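Side-chain contacts in phosphoribosylamine--glycine ligase (Thermotoga maritima, PDB 1VKZ), which catalyses the ATP-dependent joining of glycine to 5-phospho-beta-D-ribosylamine, giving glycinamide ribonucleotide in de novo purine biosynthesis: residues M200-G205 / N308-G313; R206-L211 / K254-V259; K346-P351 / R374-M379; G354-A359 / Y393-K398. One frame throughout, in Å; residues are numbered along the deposited sequence.

In the fold
Followed from the N terminus, strand 195-204 opens contact 1, and the tight turn after it leads at once into strand 207-210, which opens contact 2. Contact 2 closes first, on helix 242-261, and so is nested inside the longer loop that contact 1 closes on helix 303-315. The two share one antiparallel sheet of the ATP-grasp region. Farther on, contacts 3 and 4 cross, their segments alternating along the chain: contact 3 ties the loop before strand 356-364 to strand 374-382, and contact 4 ties the start of strand 356-364 to helix 385-398. These strands are neighbours in one antiparallel C-domain sheet, across the chain's centre from contact 2.

Contact 1: residues M200-G205 / N308-G313; sequences MAVVNG and NAVLEG
Val202 supplies the apolar part of this strand-on-helix contact, laying its two methyl groups along the turn of helix that carries Ala309 and Val310. With CG1 anti to the backbone N (chi1 -167°), that methyl reaches the helix backbone, 3.8 Å from Ala309 O and 4.0 Å from Val310 CA. The side chains themselves meet less closely: Val202 CG1 lies 4.3 Å from Val310 CG2, and Val202 CG2 lies 4.4 Å from Ala309 CB. Ala309, with only a methyl, and Gly313, with no side chain, leave the helix backbone accessible to the valine.

The second kind of contact is polar in composition but not in bonding. Asn204 sets its amide beside the carbonyl of Gly313, with Asn204 CG 3.7 Å from Gly313 O, yet no hydrogen bond spans the two segments. Here the backbones come close, 5.3 Å from Asn204 CA to Gly313 CA. Gly313 O also lies about as near to Asn204 CB as to CG, which marks this as van der Waals packing.

Strand and helix run nearly alongside, with axes 8.1 Å apart and inclined by 23°. Phe269 of strand 269-277 touches both Val202 and Val310. Val203, the next residue on the strand, turns away from helix 303-315 and packs on Leu256 of helix 242-261, so the sheet is held between two helices.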
loop_
_atom_site.group_PDB
_atom_site.type_symbol
_atom_site.label_atom_id
_atom_site.label_comp_id
_atom_site.label_asym_id
_atom_site.label_seq_id
_atom_site.Cartn_x
_atom_site.Cartn_y
_atom_site.Cartn_z
HETATM N N MSE A 200 8.377 -2.275 -4.532
HETATM C CA MSE A 200 7.314 -3.249 -4.653
HETATM C C MSE A 200 7.698 -4.296 -5.663
HETATM O O MSE A 200 8.261 -4.015 -6.717
HETATM C CB MSE A 200 6.019 -2.581 -5.145
HETATM C CG MSE A 200 4.973 -2.340 -4.075
HETATM SE SE MSE A 200 3.838 -0.749 -4.478
HETATM C CE MSE A 200 5.209 0.598 -3.775
ATOM N N ALA A 201 7.343 -5.522 -5.366
ATOM C CA ALA A 201 7.637 -6.588 -6.288
ATOM C C ALA A 201 6.507 -7.621 -6.360
ATOM O O ALA A 201 5.776 -7.876 -5.376
ATOM C CB ALA A 201 8.944 -7.236 -5.906
ATOM N N VAL A 202 6.387 -8.205 -7.552
ATOM C CA VAL A 202 5.631 -9.440 -7.753
ATOM C C VAL A 202 6.616 -10.554 -7.491
ATOM O O VAL A 202 7.732 -10.524 -7.986
ATOM C CB VAL A 202 5.046 -9.573 -9.183
ATOM C CG1 VAL A 202 4.045 -10.687 -9.227
ATOM C CG2 VAL A 202 4.363 -8.283 -9.624
ATOM N N VAL A 203 6.178 -11.527 -6.715
ATOM C CA VAL A 203 7.033 -12.514 -6.092
ATOM C C VAL A 203 6.439 -13.937 -6.222
ATOM O O VAL A 203 5.229 -14.135 -6.069
ATOM C CB VAL A 203 7.219 -12.217 -4.602
ATOM C CG1 VAL A 203 8.009 -13.346 -3.936
ATOM C CG2 VAL A 203 7.913 -10.877 -4.382
ATOM N N ASN A 204 7.318 -14.901 -6.516
ATOM C CA ASN A 204 7.020 -16.351 -6.476
ATOM C C ASN A 204 8.227 -17.030 -5.908
ATOM O O ASN A 204 9.227 -17.192 -6.594
ATOM C CB ASN A 204 6.728 -16.927 -7.884
ATOM C CG ASN A 204 6.522 -18.472 -7.887
ATOM O OD1 ASN A 204 6.063 -19.087 -6.907
ATOM N ND2 ASN A 204 6.838 -19.083 -9.017
ATOM N N GLY A 205 8.131 -17.401 -4.638
ATOM C CA GLY A 205 9.205 -18.063 -3.935
ATOM C C GLY A 205 10.388 -17.146 -3.921
ATOM O O GLY A 205 10.309 -16.092 -3.311
ATOM N N ASN A 308 0.656 -9.627 -16.869
ATOM C CA ASN A 308 1.485 -10.771 -17.221
ATOM C C ASN A 308 2.369 -11.280 -16.085
ATOM O O ASN A 308 2.467 -12.486 -15.859
ATOM C CB ASN A 308 2.306 -10.453 -18.457
ATOM C CG ASN A 308 1.474 -10.527 -19.745
ATOM O OD1 ASN A 308 0.378 -11.119 -19.786
ATOM N ND2 ASN A 308 2.009 -9.955 -20.807
ATOM N N ALA A 309 3.009 -10.367 -15.366
ATOM C CA ALA A 309 3.916 -10.749 -14.287
ATOM C C ALA A 309 3.140 -11.433 -13.144
ATOM O O ALA A 309 3.565 -12.422 -12.582
ATOM C CB ALA A 309 4.670 -9.531 -13.790
ATOM N N VAL A 310 1.949 -10.933 -12.865
ATOM C CA VAL A 310 1.090 -11.529 -11.862
ATOM C C VAL A 310 0.686 -12.926 -12.272
ATOM O O VAL A 310 0.649 -13.819 -11.463
ATOM C CB VAL A 310 -0.135 -10.643 -11.634
ATOM C CG1 VAL A 310 -1.145 -11.312 -10.755
ATOM C CG2 VAL A 310 0.318 -9.363 -10.967
ATOM N N LEU A 311 0.367 -13.125 -13.539
ATOM C CA LEU A 311 -0.120 -14.419 -13.971
ATOM C C LEU A 311 1.016 -15.408 -13.969
ATOM O O LEU A 311 0.864 -16.531 -13.512
ATOM C CB LEU A 311 -0.760 -14.303 -15.341
ATOM C CG LEU A 311 -2.141 -13.646 -15.355
ATOM C CD1 LEU A 311 -2.598 -13.482 -16.804
ATOM C CD2 LEU A 311 -3.187 -14.430 -14.526
ATOM N N GLU A 312 2.162 -14.980 -14.473
ATOM C CA GLU A 312 3.340 -15.804 -14.488
ATOM C C GLU A 312 3.777 -16.182 -13.096
ATOM O O GLU A 312 4.152 -17.318 -12.862
ATOM C CB GLU A 312 4.481 -15.092 -15.219
ATOM C CG GLU A 312 4.316 -15.133 -16.721
ATOM C CD GLU A 312 3.984 -16.546 -17.209
ATOM O OE1 GLU A 312 4.517 -17.528 -16.627
ATOM O OE2 GLU A 312 3.174 -16.677 -18.159
ATOM N N GLY A 313 3.730 -15.232 -12.178
ATOM C CA GLY A 313 4.032 -15.495 -10.786
ATOM C C GLY A 313 3.038 -16.457 -10.159
ATOM O O GLY A 313 3.427 -17.459 -9.545
#

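Contact 2: residues R206-L211 / K254-V259; sequences RNFVIL and KTLWGV
The guanidinium of Arg206 has the CB of Trp257 over the centre of one face, 3.9 Å above its plane. The indole is approached differently: Arg206 NH1 arrives at its edge, near the ring plane, 3.1 Å from Trp257 CE3, a tight approach. The two planes stand 59° apart while the side chains run side by side, so this is neither a parallel stack nor a cation over a ring face. The ring of Phe208 receives Leu256 obliquely, Phe208 CD1 lying 3.5 Å from Leu256 CD1, and it also meets the ring of Phe252, one helical turn before Leu256, with planes about 30° apart.

Bends at chi2 and chi3 let the arginine chain run alongside Trp257, with Arg206 CD 3.6 Å from Trp257 N. Leu256 meets Arg206 CD through its CB, at 4.0 Å, and Phe208 through its CD1, and it also touches Val203 of strand 195-204.

Gly205 and Arg206 have the backbone angles of a type II' turn, making this the hairpin end of an ATP-grasp sheet against helix 242-261. No hydrogen bond joins the two segments. The arginine's charge is met by Glu260, whose OE1 forms a salt bridge with NH1. The chemistry is thus divided: the buried leucine gives apolar cohesion, while on the exposed side the aliphatic arm packs and the charged tip is paired with Glu260 of helix 242-261.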
loop_
_atom_site.group_PDB
_atom_site.type_symbol
_atom_site.label_atom_id
_atom_site.label_comp_id
_atom_site.label_asym_id
_atom_site.label_seq_id
_atom_site.Cartn_x
_atom_site.Cartn_y
_atom_site.Cartn_z
ATOM N N ARG A 206 11.466 -17.523 -4.615
ATOM C CA ARG A 206 12.694 -16.727 -4.653
ATOM C C ARG A 206 12.808 -15.838 -5.879
ATOM O O ARG A 206 13.675 -14.974 -5.931
ATOM C CB ARG A 206 13.912 -17.635 -4.570
ATOM C CG ARG A 206 14.124 -18.228 -3.195
ATOM C CD ARG A 206 14.847 -17.318 -2.224
ATOM N NE ARG A 206 16.307 -17.299 -2.375
ATOM C CZ ARG A 206 17.120 -18.285 -2.017
ATOM N NH1 ARG A 206 16.627 -19.404 -1.507
ATOM N NH2 ARG A 206 18.437 -18.174 -2.193
ATOM N N ASN A 207 11.922 -16.035 -6.850
ATOM C CA ASN A 207 11.833 -15.174 -8.006
ATOM C C ASN A 207 10.997 -13.959 -7.704
ATOM O O ASN A 207 9.988 -14.079 -7.028
ATOM C CB ASN A 207 11.195 -15.949 -9.129
ATOM C CG ASN A 207 11.906 -17.219 -9.374
ATOM O OD1 ASN A 207 13.131 -17.232 -9.338
ATOM N ND2 ASN A 207 11.164 -18.317 -9.565
ATOM N N PHE A 208 11.421 -12.794 -8.199
ATOM C CA PHE A 208 10.644 -11.561 -8.078
ATOM C C PHE A 208 10.919 -10.596 -9.236
ATOM O O PHE A 208 11.994 -10.626 -9.836
ATOM C CB PHE A 208 10.927 -10.856 -6.735
ATOM C CG PHE A 208 12.365 -10.437 -6.552
ATOM C CD1 PHE A 208 13.302 -11.320 -6.053
ATOM C CD2 PHE A 208 12.767 -9.174 -6.856
ATOM C CE1 PHE A 208 14.633 -10.931 -5.878
ATOM C CE2 PHE A 208 14.101 -8.794 -6.700
ATOM C CZ PHE A 208 15.023 -9.677 -6.211
ATOM N N VAL A 209 9.953 -9.732 -9.537
ATOM C CA VAL A 209 10.204 -8.610 -10.437
ATOM C C VAL A 209 9.875 -7.365 -9.670
ATOM O O VAL A 209 8.859 -7.303 -8.992
ATOM C CB VAL A 209 9.441 -8.696 -11.794
ATOM C CG1 VAL A 209 9.451 -10.125 -12.301
ATOM C CG2 VAL A 209 8.019 -8.198 -11.726
ATOM N N ILE A 210 10.751 -6.375 -9.748
ATOM C CA ILE A 210 10.507 -5.080 -9.099
ATOM C C ILE A 210 9.652 -4.211 -10.005
ATOM O O ILE A 210 9.912 -4.098 -11.180
ATOM C CB ILE A 210 11.822 -4.384 -8.758
ATOM C CG1 ILE A 210 12.587 -5.209 -7.733
ATOM C CG2 ILE A 210 11.534 -3.007 -8.177
ATOM C CD1 ILE A 210 13.881 -4.649 -7.324
ATOM N N LEU A 211 8.620 -3.606 -9.447
ATOM C CA LEU A 211 7.750 -2.739 -10.205
ATOM C C LEU A 211 8.301 -1.300 -10.316
ATOM O O LEU A 211 9.190 -0.910 -9.579
ATOM C CB LEU A 211 6.372 -2.773 -9.569
ATOM C CG LEU A 211 5.769 -4.165 -9.716
ATOM C CD1 LEU A 211 4.488 -4.334 -8.893
ATOM C CD2 LEU A 211 5.511 -4.438 -11.180
ATOM N N LYS A 254 17.374 -11.256 0.211
ATOM C CA LYS A 254 17.680 -11.732 1.560
ATOM C C LYS A 254 16.395 -11.964 2.328
ATOM O O LYS A 254 16.304 -12.890 3.119
ATOM C CB LYS A 254 18.608 -10.785 2.306
ATOM C CG LYS A 254 20.123 -11.054 2.182
ATOM C CD LYS A 254 20.886 -10.012 3.035
ATOM C CE LYS A 254 22.301 -10.442 3.452
ATOM N NZ LYS A 254 23.359 -10.158 2.412
ATOM N N THR A 255 15.384 -11.148 2.035
ATOM C CA THR A 255 14.031 -11.305 2.584
ATOM C C THR A 255 13.369 -12.577 2.106
ATOM O O THR A 255 12.763 -13.302 2.891
ATOM C CB THR A 255 13.165 -10.109 2.192
ATOM O OG1 THR A 255 13.698 -8.913 2.779
ATOM C CG2 THR A 255 11.760 -10.218 2.799
ATOM N N LEU A 256 13.470 -12.857 0.819
ATOM C CA LEU A 256 12.886 -14.082 0.277
ATOM C C LEU A 256 13.611 -15.339 0.715
ATOM O O LEU A 256 12.970 -16.382 0.965
ATOM C CB LEU A 256 12.809 -13.998 -1.237
ATOM C CG LEU A 256 11.928 -12.832 -1.656
ATOM C CD1 LEU A 256 11.890 -12.698 -3.158
ATOM C CD2 LEU A 256 10.539 -13.011 -1.054
ATOM N N TRP A 257 14.937 -15.272 0.792
ATOM C CA TRP A 257 15.723 -16.379 1.356
ATOM C C TRP A 257 15.270 -16.651 2.792
ATOM O O TRP A 257 15.003 -17.814 3.154
ATOM C CB TRP A 257 17.231 -16.108 1.272
ATOM C CG TRP A 257 18.049 -16.939 2.190
ATOM C CD1 TRP A 257 18.862 -16.496 3.189
ATOM C CD2 TRP A 257 18.110 -18.363 2.225
ATOM N NE1 TRP A 257 19.433 -17.556 3.844
ATOM C CE2 TRP A 257 18.981 -18.719 3.272
ATOM C CE3 TRP A 257 17.491 -19.388 1.486
ATOM C CZ2 TRP A 257 19.263 -20.050 3.587
ATOM C CZ3 TRP A 257 17.764 -20.711 1.806
ATOM C CH2 TRP A 257 18.640 -21.027 2.837
ATOM N N GLY A 258 15.147 -15.592 3.591
ATOM C CA GLY A 258 14.722 -15.736 4.967
ATOM C C GLY A 258 13.379 -16.428 5.089
ATOM O O GLY A 258 13.214 -17.304 5.930
ATOM N N VAL A 259 12.424 -16.068 4.231
ATOM C CA VAL A 259 11.108 -16.764 4.185
ATOM C C VAL A 259 11.277 -18.250 3.870
ATOM O O VAL A 259 10.645 -19.107 4.509
ATOM C CB VAL A 259 10.144 -16.148 3.144
ATOM C CG1 VAL A 259 8.799 -16.897 3.136
ATOM C CG2 VAL A 259 9.897 -14.656 3.404
#

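Contact 3: residues K346-P351 / R374-M379; sequences KEITLP and RVLHCM
Ile348 meets Val375 and Leu376 at a classic beta bulge in the antiparallel sheet of the C domain. Both bulge residues face Leu333 of the neighbouring strand 327-334, and Val375, with psi -62°, departs from extended geometry. Strand residues normally alternate their sides, but here two consecutive CB atoms point toward segment 346-351, and one isoleucine can serve both.

The packed part is buried. Ile348 and Val375 reach toward each other tip to tip, Ile348 CD1 standing 3.8 Å from Val375 CG1. The Ile348 and Leu376 side chains slide past each other in opposite directions, which brings Ile348 CG2, anti to the backbone N, to 4.1 Å from Leu376 CD1. Only side-chain methyls bridge the gap, since the closest CA pair, Ile348 CA to Val375 CA, is still 9.4 Å apart. Leu368 and Thr370 of strand 367-370 pack against Ile348 as well, and the backbones of Ile348 and Leu368 are hydrogen-bonded.

The looser side is toward Leu350, which is partly exposed and whose CB does not point at the strand; its chain extends to Leu376 and crosses it at a slant. Between the two apolar residues, Thr349 lies on the solvent side, as does Glu347 before them. No hydrogen bond links the segments, so methyl packing alone joins them. At the loose end it comes down to one pair, Leu350 CD2 and Leu376 CD1, 4.2 Å apart.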
loop_
_atom_site.group_PDB
_atom_site.type_symbol
_atom_site.label_atom_id
_atom_site.label_comp_id
_atom_site.label_asym_id
_atom_site.label_seq_id
_atom_site.Cartn_x
_atom_site.Cartn_y
_atom_site.Cartn_z
ATOM N N LYS A 346 -22.311 12.541 -0.315
ATOM C CA LYS A 346 -22.361 13.739 -1.171
ATOM C C LYS A 346 -22.374 13.314 -2.634
ATOM O O LYS A 346 -21.752 12.317 -2.990
ATOM C CB LYS A 346 -21.169 14.654 -0.874
ATOM C CG LYS A 346 -21.038 15.087 0.611
ATOM C CD LYS A 346 -21.978 16.265 0.976
ATOM C CE LYS A 346 -22.259 16.356 2.481
ATOM N NZ LYS A 346 -23.342 15.433 2.974
ATOM N N GLU A 347 -23.077 14.063 -3.484
ATOM C CA GLU A 347 -23.333 13.615 -4.866
ATOM C C GLU A 347 -22.170 13.946 -5.818
ATOM O O GLU A 347 -21.683 15.068 -5.842
ATOM C CB GLU A 347 -24.653 14.195 -5.396
ATOM C CG GLU A 347 -25.088 13.592 -6.730
ATOM C CD GLU A 347 -26.424 14.118 -7.207
ATOM O OE1 GLU A 347 -27.248 14.532 -6.358
ATOM O OE2 GLU A 347 -26.655 14.108 -8.436
ATOM N N ILE A 348 -21.749 12.956 -6.598
ATOM C CA ILE A 348 -20.579 13.076 -7.461
ATOM C C ILE A 348 -20.950 13.253 -8.922
ATOM O O ILE A 348 -21.579 12.394 -9.523
ATOM C CB ILE A 348 -19.686 11.822 -7.327
ATOM C CG1 ILE A 348 -19.241 11.621 -5.877
ATOM C CG2 ILE A 348 -18.491 11.909 -8.258
ATOM C CD1 ILE A 348 -18.994 10.169 -5.540
ATOM N N THR A 349 -20.535 14.371 -9.497
ATOM C CA THR A 349 -20.661 14.595 -10.932
ATOM C C THR A 349 -19.343 14.232 -11.599
ATOM O O THR A 349 -18.267 14.626 -11.153
ATOM C CB THR A 349 -21.089 16.030 -11.235
ATOM O OG1 THR A 349 -22.518 16.121 -11.151
ATOM C CG2 THR A 349 -20.803 16.385 -12.682
ATOM N N LEU A 350 -19.455 13.439 -12.656
ATOM C CA LEU A 350 -18.308 12.892 -13.379
ATOM C C LEU A 350 -18.355 13.361 -14.816
ATOM O O LEU A 350 -19.436 13.543 -15.370
ATOM C CB LEU A 350 -18.349 11.366 -13.408
ATOM C CG LEU A 350 -17.987 10.542 -12.179
ATOM C CD1 LEU A 350 -18.077 9.090 -12.602
ATOM C CD2 LEU A 350 -16.598 10.863 -11.592
ATOM N N PRO A 351 -17.195 13.568 -15.426
ATOM C CA PRO A 351 -17.128 13.859 -16.862
ATOM C C PRO A 351 -17.495 12.699 -17.804
ATOM O O PRO A 351 -17.652 11.552 -17.370
ATOM C CB PRO A 351 -15.656 14.240 -17.062
ATOM C CG PRO A 351 -14.943 13.629 -15.927
ATOM C CD PRO A 351 -15.875 13.647 -14.786
ATOM N N ARG A 374 -11.150 8.408 0.799
ATOM C CA ARG A 374 -10.671 8.665 -0.537
ATOM C C ARG A 374 -11.748 8.199 -1.501
ATOM O O ARG A 374 -12.171 7.020 -1.493
ATOM C CB ARG A 374 -9.344 7.948 -0.768
ATOM C CG ARG A 374 -8.321 8.385 0.276
ATOM C CD ARG A 374 -6.875 7.980 0.017
ATOM N NE ARG A 374 -6.637 6.553 0.240
ATOM C CZ ARG A 374 -5.503 5.933 -0.053
ATOM N NH1 ARG A 374 -4.495 6.601 -0.578
ATOM N NH2 ARG A 374 -5.387 4.650 0.171
ATOM N N VAL A 375 -12.178 9.138 -2.345
ATOM C CA VAL A 375 -13.347 8.953 -3.191
ATOM C C VAL A 375 -12.880 8.466 -4.548
ATOM O O VAL A 375 -13.200 7.336 -4.980
ATOM C CB VAL A 375 -14.171 10.275 -3.276
ATOM C CG1 VAL A 375 -15.531 10.083 -3.980
ATOM C CG2 VAL A 375 -14.401 10.795 -1.894
ATOM N N LEU A 376 -12.098 9.305 -5.203
ATOM C CA LEU A 376 -11.660 9.037 -6.568
ATOM C C LEU A 376 -10.164 9.224 -6.749
ATOM O O LEU A 376 -9.542 10.080 -6.124
ATOM C CB LEU A 376 -12.360 9.979 -7.567
ATOM C CG LEU A 376 -13.878 9.911 -7.542
ATOM C CD1 LEU A 376 -14.509 11.198 -8.012
ATOM C CD2 LEU A 376 -14.376 8.751 -8.382
ATOM N N HIS A 377 -9.638 8.469 -7.707
ATOM C CA HIS A 377 -8.318 8.656 -8.215
ATOM C C HIS A 377 -8.452 9.172 -9.635
ATOM O O HIS A 377 -8.946 8.475 -10.498
ATOM C CB HIS A 377 -7.603 7.334 -8.123
ATOM C CG HIS A 377 -7.584 6.801 -6.733
ATOM N ND1 HIS A 377 -6.444 6.783 -5.961
ATOM C CD2 HIS A 377 -8.583 6.341 -5.943
ATOM C CE1 HIS A 377 -6.735 6.297 -4.768
ATOM N NE2 HIS A 377 -8.026 6.015 -4.733
ATOM N N CYS A 378 -8.023 10.421 -9.858
ATOM C CA CYS A 378 -7.949 10.997 -11.201
ATOM C C CYS A 378 -6.573 10.795 -11.854
ATOM O O CYS A 378 -5.550 11.241 -11.340
ATOM C CB CYS A 378 -8.298 12.459 -11.146
ATOM S SG CYS A 378 -10.034 12.715 -10.738
HETATM N N MSE A 379 -6.545 10.066 -12.962
HETATM C CA MSE A 379 -5.275 9.714 -13.601
HETATM C C MSE A 379 -4.990 10.656 -14.767
HETATM O O MSE A 379 -5.882 10.997 -15.538
HETATM C CB MSE A 379 -5.264 8.261 -14.122
HETATM C CG MSE A 379 -5.736 7.185 -13.125
HETATM SE SE MSE A 379 -4.639 7.083 -11.492
HETATM C CE MSE A 379 -5.602 8.046 -10.474
#

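Contact 4: residues G354-A359 / Y393-K398; sequences GLIFFA and YELAEK
A helix lying on an antiparallel sheet is the element here: helix 385-398 of the C domain sets Leu395 against the beginning of strand 356-364 and the residues that lead into it. The contact is made by one methyl group. Leu395 CD2 touches three successive residues, lying 3.7 Å from Gly354 CA, 3.6 Å from Leu355 O and 3.8 Å from Ile356 CG1. Leu395 has CG anti to its own backbone N (chi1 -175°), which carries the isobutyl group off the helix toward the strand.

Each of the three partners offers a different surface. Gly354, at phi 126° and psi 144°, a region open essentially to glycine, presents its bare CA, and its CA is 6.5 Å from that of Leu395, the nearest such pair. Leu355 contributes its carbonyl oxygen rather than its side chain, whose isobutyl group turns from the helix and packs on Thr300 of helix 294-301. Ile356 is met at a slant through CG1, the branch lying beside its backbone N. No hydrogen bond spans the two segments, so the fit rests on van der Waals contact at a partly buried place.

Other parts of the domain continue the layer. Leu395 also touches Pro351, Ile356 packs on Leu350 and Leu376, and the helix residues Tyr393 and Ala396 rest on Val331 and Leu333 of strand 327-334. Within the strand, Ile356 uses its second branch against an aromatic neighbour: the CG2 methyl sits over the centre of the Phe358 ring, 4.0 Å above its plane.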
loop_
_atom_site.group_PDB
_atom_site.type_symbol
_atom_site.label_atom_id
_atom_site.label_comp_id
_atom_site.label_asym_id
_atom_site.label_seq_id
_atom_site.Cartn_x
_atom_site.Cartn_y
_atom_site.Cartn_z
ATOM N N GLY A 354 -12.107 10.181 -19.199
ATOM C CA GLY A 354 -11.008 10.288 -18.240
ATOM C C GLY A 354 -10.778 8.968 -17.533
ATOM O O GLY A 354 -11.712 8.233 -17.251
ATOM N N LEU A 355 -9.528 8.666 -17.246
ATOM C CA LEU A 355 -9.220 7.514 -16.461
ATOM C C LEU A 355 -9.398 7.845 -14.996
ATOM O O LEU A 355 -8.607 8.549 -14.413
ATOM C CB LEU A 355 -7.799 7.058 -16.727
ATOM C CG LEU A 355 -7.486 5.707 -16.102
ATOM C CD1 LEU A 355 -8.474 4.667 -16.601
ATOM C CD2 LEU A 355 -6.037 5.324 -16.437
ATOM N N ILE A 356 -10.440 7.291 -14.399
ATOM C CA ILE A 356 -10.689 7.425 -12.975
ATOM C C ILE A 356 -10.700 6.042 -12.363
ATOM O O ILE A 356 -11.169 5.093 -12.975
ATOM C CB ILE A 356 -12.050 8.123 -12.719
ATOM C CG1 ILE A 356 -12.093 9.467 -13.410
ATOM C CG2 ILE A 356 -12.300 8.346 -11.199
ATOM C CD1 ILE A 356 -13.406 10.111 -13.320
ATOM N N PHE A 357 -10.129 5.920 -11.169
ATOM C CA PHE A 357 -10.282 4.733 -10.363
ATOM C C PHE A 357 -11.108 5.151 -9.176
ATOM O O PHE A 357 -10.853 6.172 -8.583
ATOM C CB PHE A 357 -8.943 4.190 -9.929
ATOM C CG PHE A 357 -8.091 3.730 -11.061
ATOM C CD1 PHE A 357 -8.561 2.766 -11.957
ATOM C CD2 PHE A 357 -6.822 4.218 -11.228
ATOM C CE1 PHE A 357 -7.769 2.322 -13.007
ATOM C CE2 PHE A 357 -6.036 3.787 -12.280
ATOM C CZ PHE A 357 -6.501 2.841 -13.159
ATOM N N PHE A 358 -12.106 4.346 -8.856
ATOM C CA PHE A 358 -13.069 4.629 -7.830
ATOM C C PHE A 358 -12.725 3.868 -6.582
ATOM O O PHE A 358 -12.260 2.720 -6.630
ATOM C CB PHE A 358 -14.446 4.202 -8.300
ATOM C CG PHE A 358 -14.939 4.972 -9.496
ATOM C CD1 PHE A 358 -14.631 4.560 -10.775
ATOM C CD2 PHE A 358 -15.732 6.090 -9.334
ATOM C CE1 PHE A 358 -15.058 5.256 -11.856
ATOM C CE2 PHE A 358 -16.176 6.787 -10.432
ATOM C CZ PHE A 358 -15.831 6.369 -11.694
ATOM N N ALA A 359 -12.979 4.499 -5.444
ATOM C CA ALA A 359 -12.728 3.874 -4.149
ATOM C C ALA A 359 -13.963 4.092 -3.304
ATOM O O ALA A 359 -14.921 3.309 -3.387
ATOM C CB ALA A 359 -11.504 4.479 -3.500
ATOM N N TYR A 393 -4.892 16.757 -13.452
ATOM C CA TYR A 393 -5.514 17.920 -12.807
ATOM C C TYR A 393 -6.679 18.485 -13.608
ATOM O O TYR A 393 -7.693 18.878 -13.028
ATOM C CB TYR A 393 -4.453 18.999 -12.490
ATOM C CG TYR A 393 -3.789 18.739 -11.167
ATOM C CD1 TYR A 393 -4.479 18.955 -9.977
ATOM C CD2 TYR A 393 -2.498 18.243 -11.097
ATOM C CE1 TYR A 393 -3.890 18.674 -8.728
ATOM C CE2 TYR A 393 -1.900 17.952 -9.867
ATOM C CZ TYR A 393 -2.605 18.170 -8.682
ATOM O OH TYR A 393 -2.013 17.912 -7.470
ATOM N N GLU A 394 -6.529 18.499 -14.929
ATOM C CA GLU A 394 -7.619 18.834 -15.836
ATOM C C GLU A 394 -8.838 17.964 -15.552
ATOM O O GLU A 394 -9.976 18.440 -15.546
ATOM C CB GLU A 394 -7.181 18.675 -17.308
ATOM C CG GLU A 394 -6.280 19.785 -17.868
ATOM C CD GLU A 394 -5.573 19.380 -19.177
ATOM O OE1 GLU A 394 -5.980 18.369 -19.799
ATOM O OE2 GLU A 394 -4.603 20.064 -19.604
ATOM N N LEU A 395 -8.594 16.685 -15.288
ATOM C CA LEU A 395 -9.671 15.761 -14.929
ATOM C C LEU A 395 -10.220 16.066 -13.536
ATOM O O LEU A 395 -11.424 16.096 -13.338
ATOM C CB LEU A 395 -9.215 14.299 -15.020
ATOM C CG LEU A 395 -10.272 13.225 -14.776
ATOM C CD1 LEU A 395 -11.515 13.508 -15.541
ATOM C CD2 LEU A 395 -9.733 11.842 -15.133
ATOM N N ALA A 396 -9.361 16.317 -12.569
ATOM C CA ALA A 396 -9.856 16.558 -11.222
ATOM C C ALA A 396 -10.798 17.803 -11.161
ATOM O O ALA A 396 -11.783 17.816 -10.387
ATOM C CB ALA A 396 -8.689 16.678 -10.239
ATOM N N GLU A 397 -10.506 18.818 -11.992
ATOM C CA GLU A 397 -11.351 20.014 -12.109
ATOM C C GLU A 397 -12.726 19.689 -12.705
ATOM O O GLU A 397 -13.691 20.387 -12.416
ATOM C CB GLU A 397 -10.675 21.095 -12.970
ATOM C CG GLU A 397 -9.303 21.585 -12.493
ATOM C CD GLU A 397 -8.422 22.108 -13.640
ATOM O OE1 GLU A 397 -8.972 22.741 -14.575
ATOM O OE2 GLU A 397 -7.180 21.898 -13.621
ATOM N N LYS A 398 -12.817 18.647 -13.538
ATOM C CA LYS A 398 -14.103 18.240 -14.153
ATOM C C LYS A 398 -14.978 17.421 -13.209
ATOM O O LYS A 398 -16.164 17.203 -13.457
ATOM C CB LYS A 398 -13.875 17.396 -15.412
ATOM C CG LYS A 398 -13.367 18.153 -16.627
ATOM C CD LYS A 398 -13.501 17.278 -17.893
ATOM C CE LYS A 398 -12.864 17.923 -19.118
ATOM N NZ LYS A 398 -11.386 18.060 -18.943
#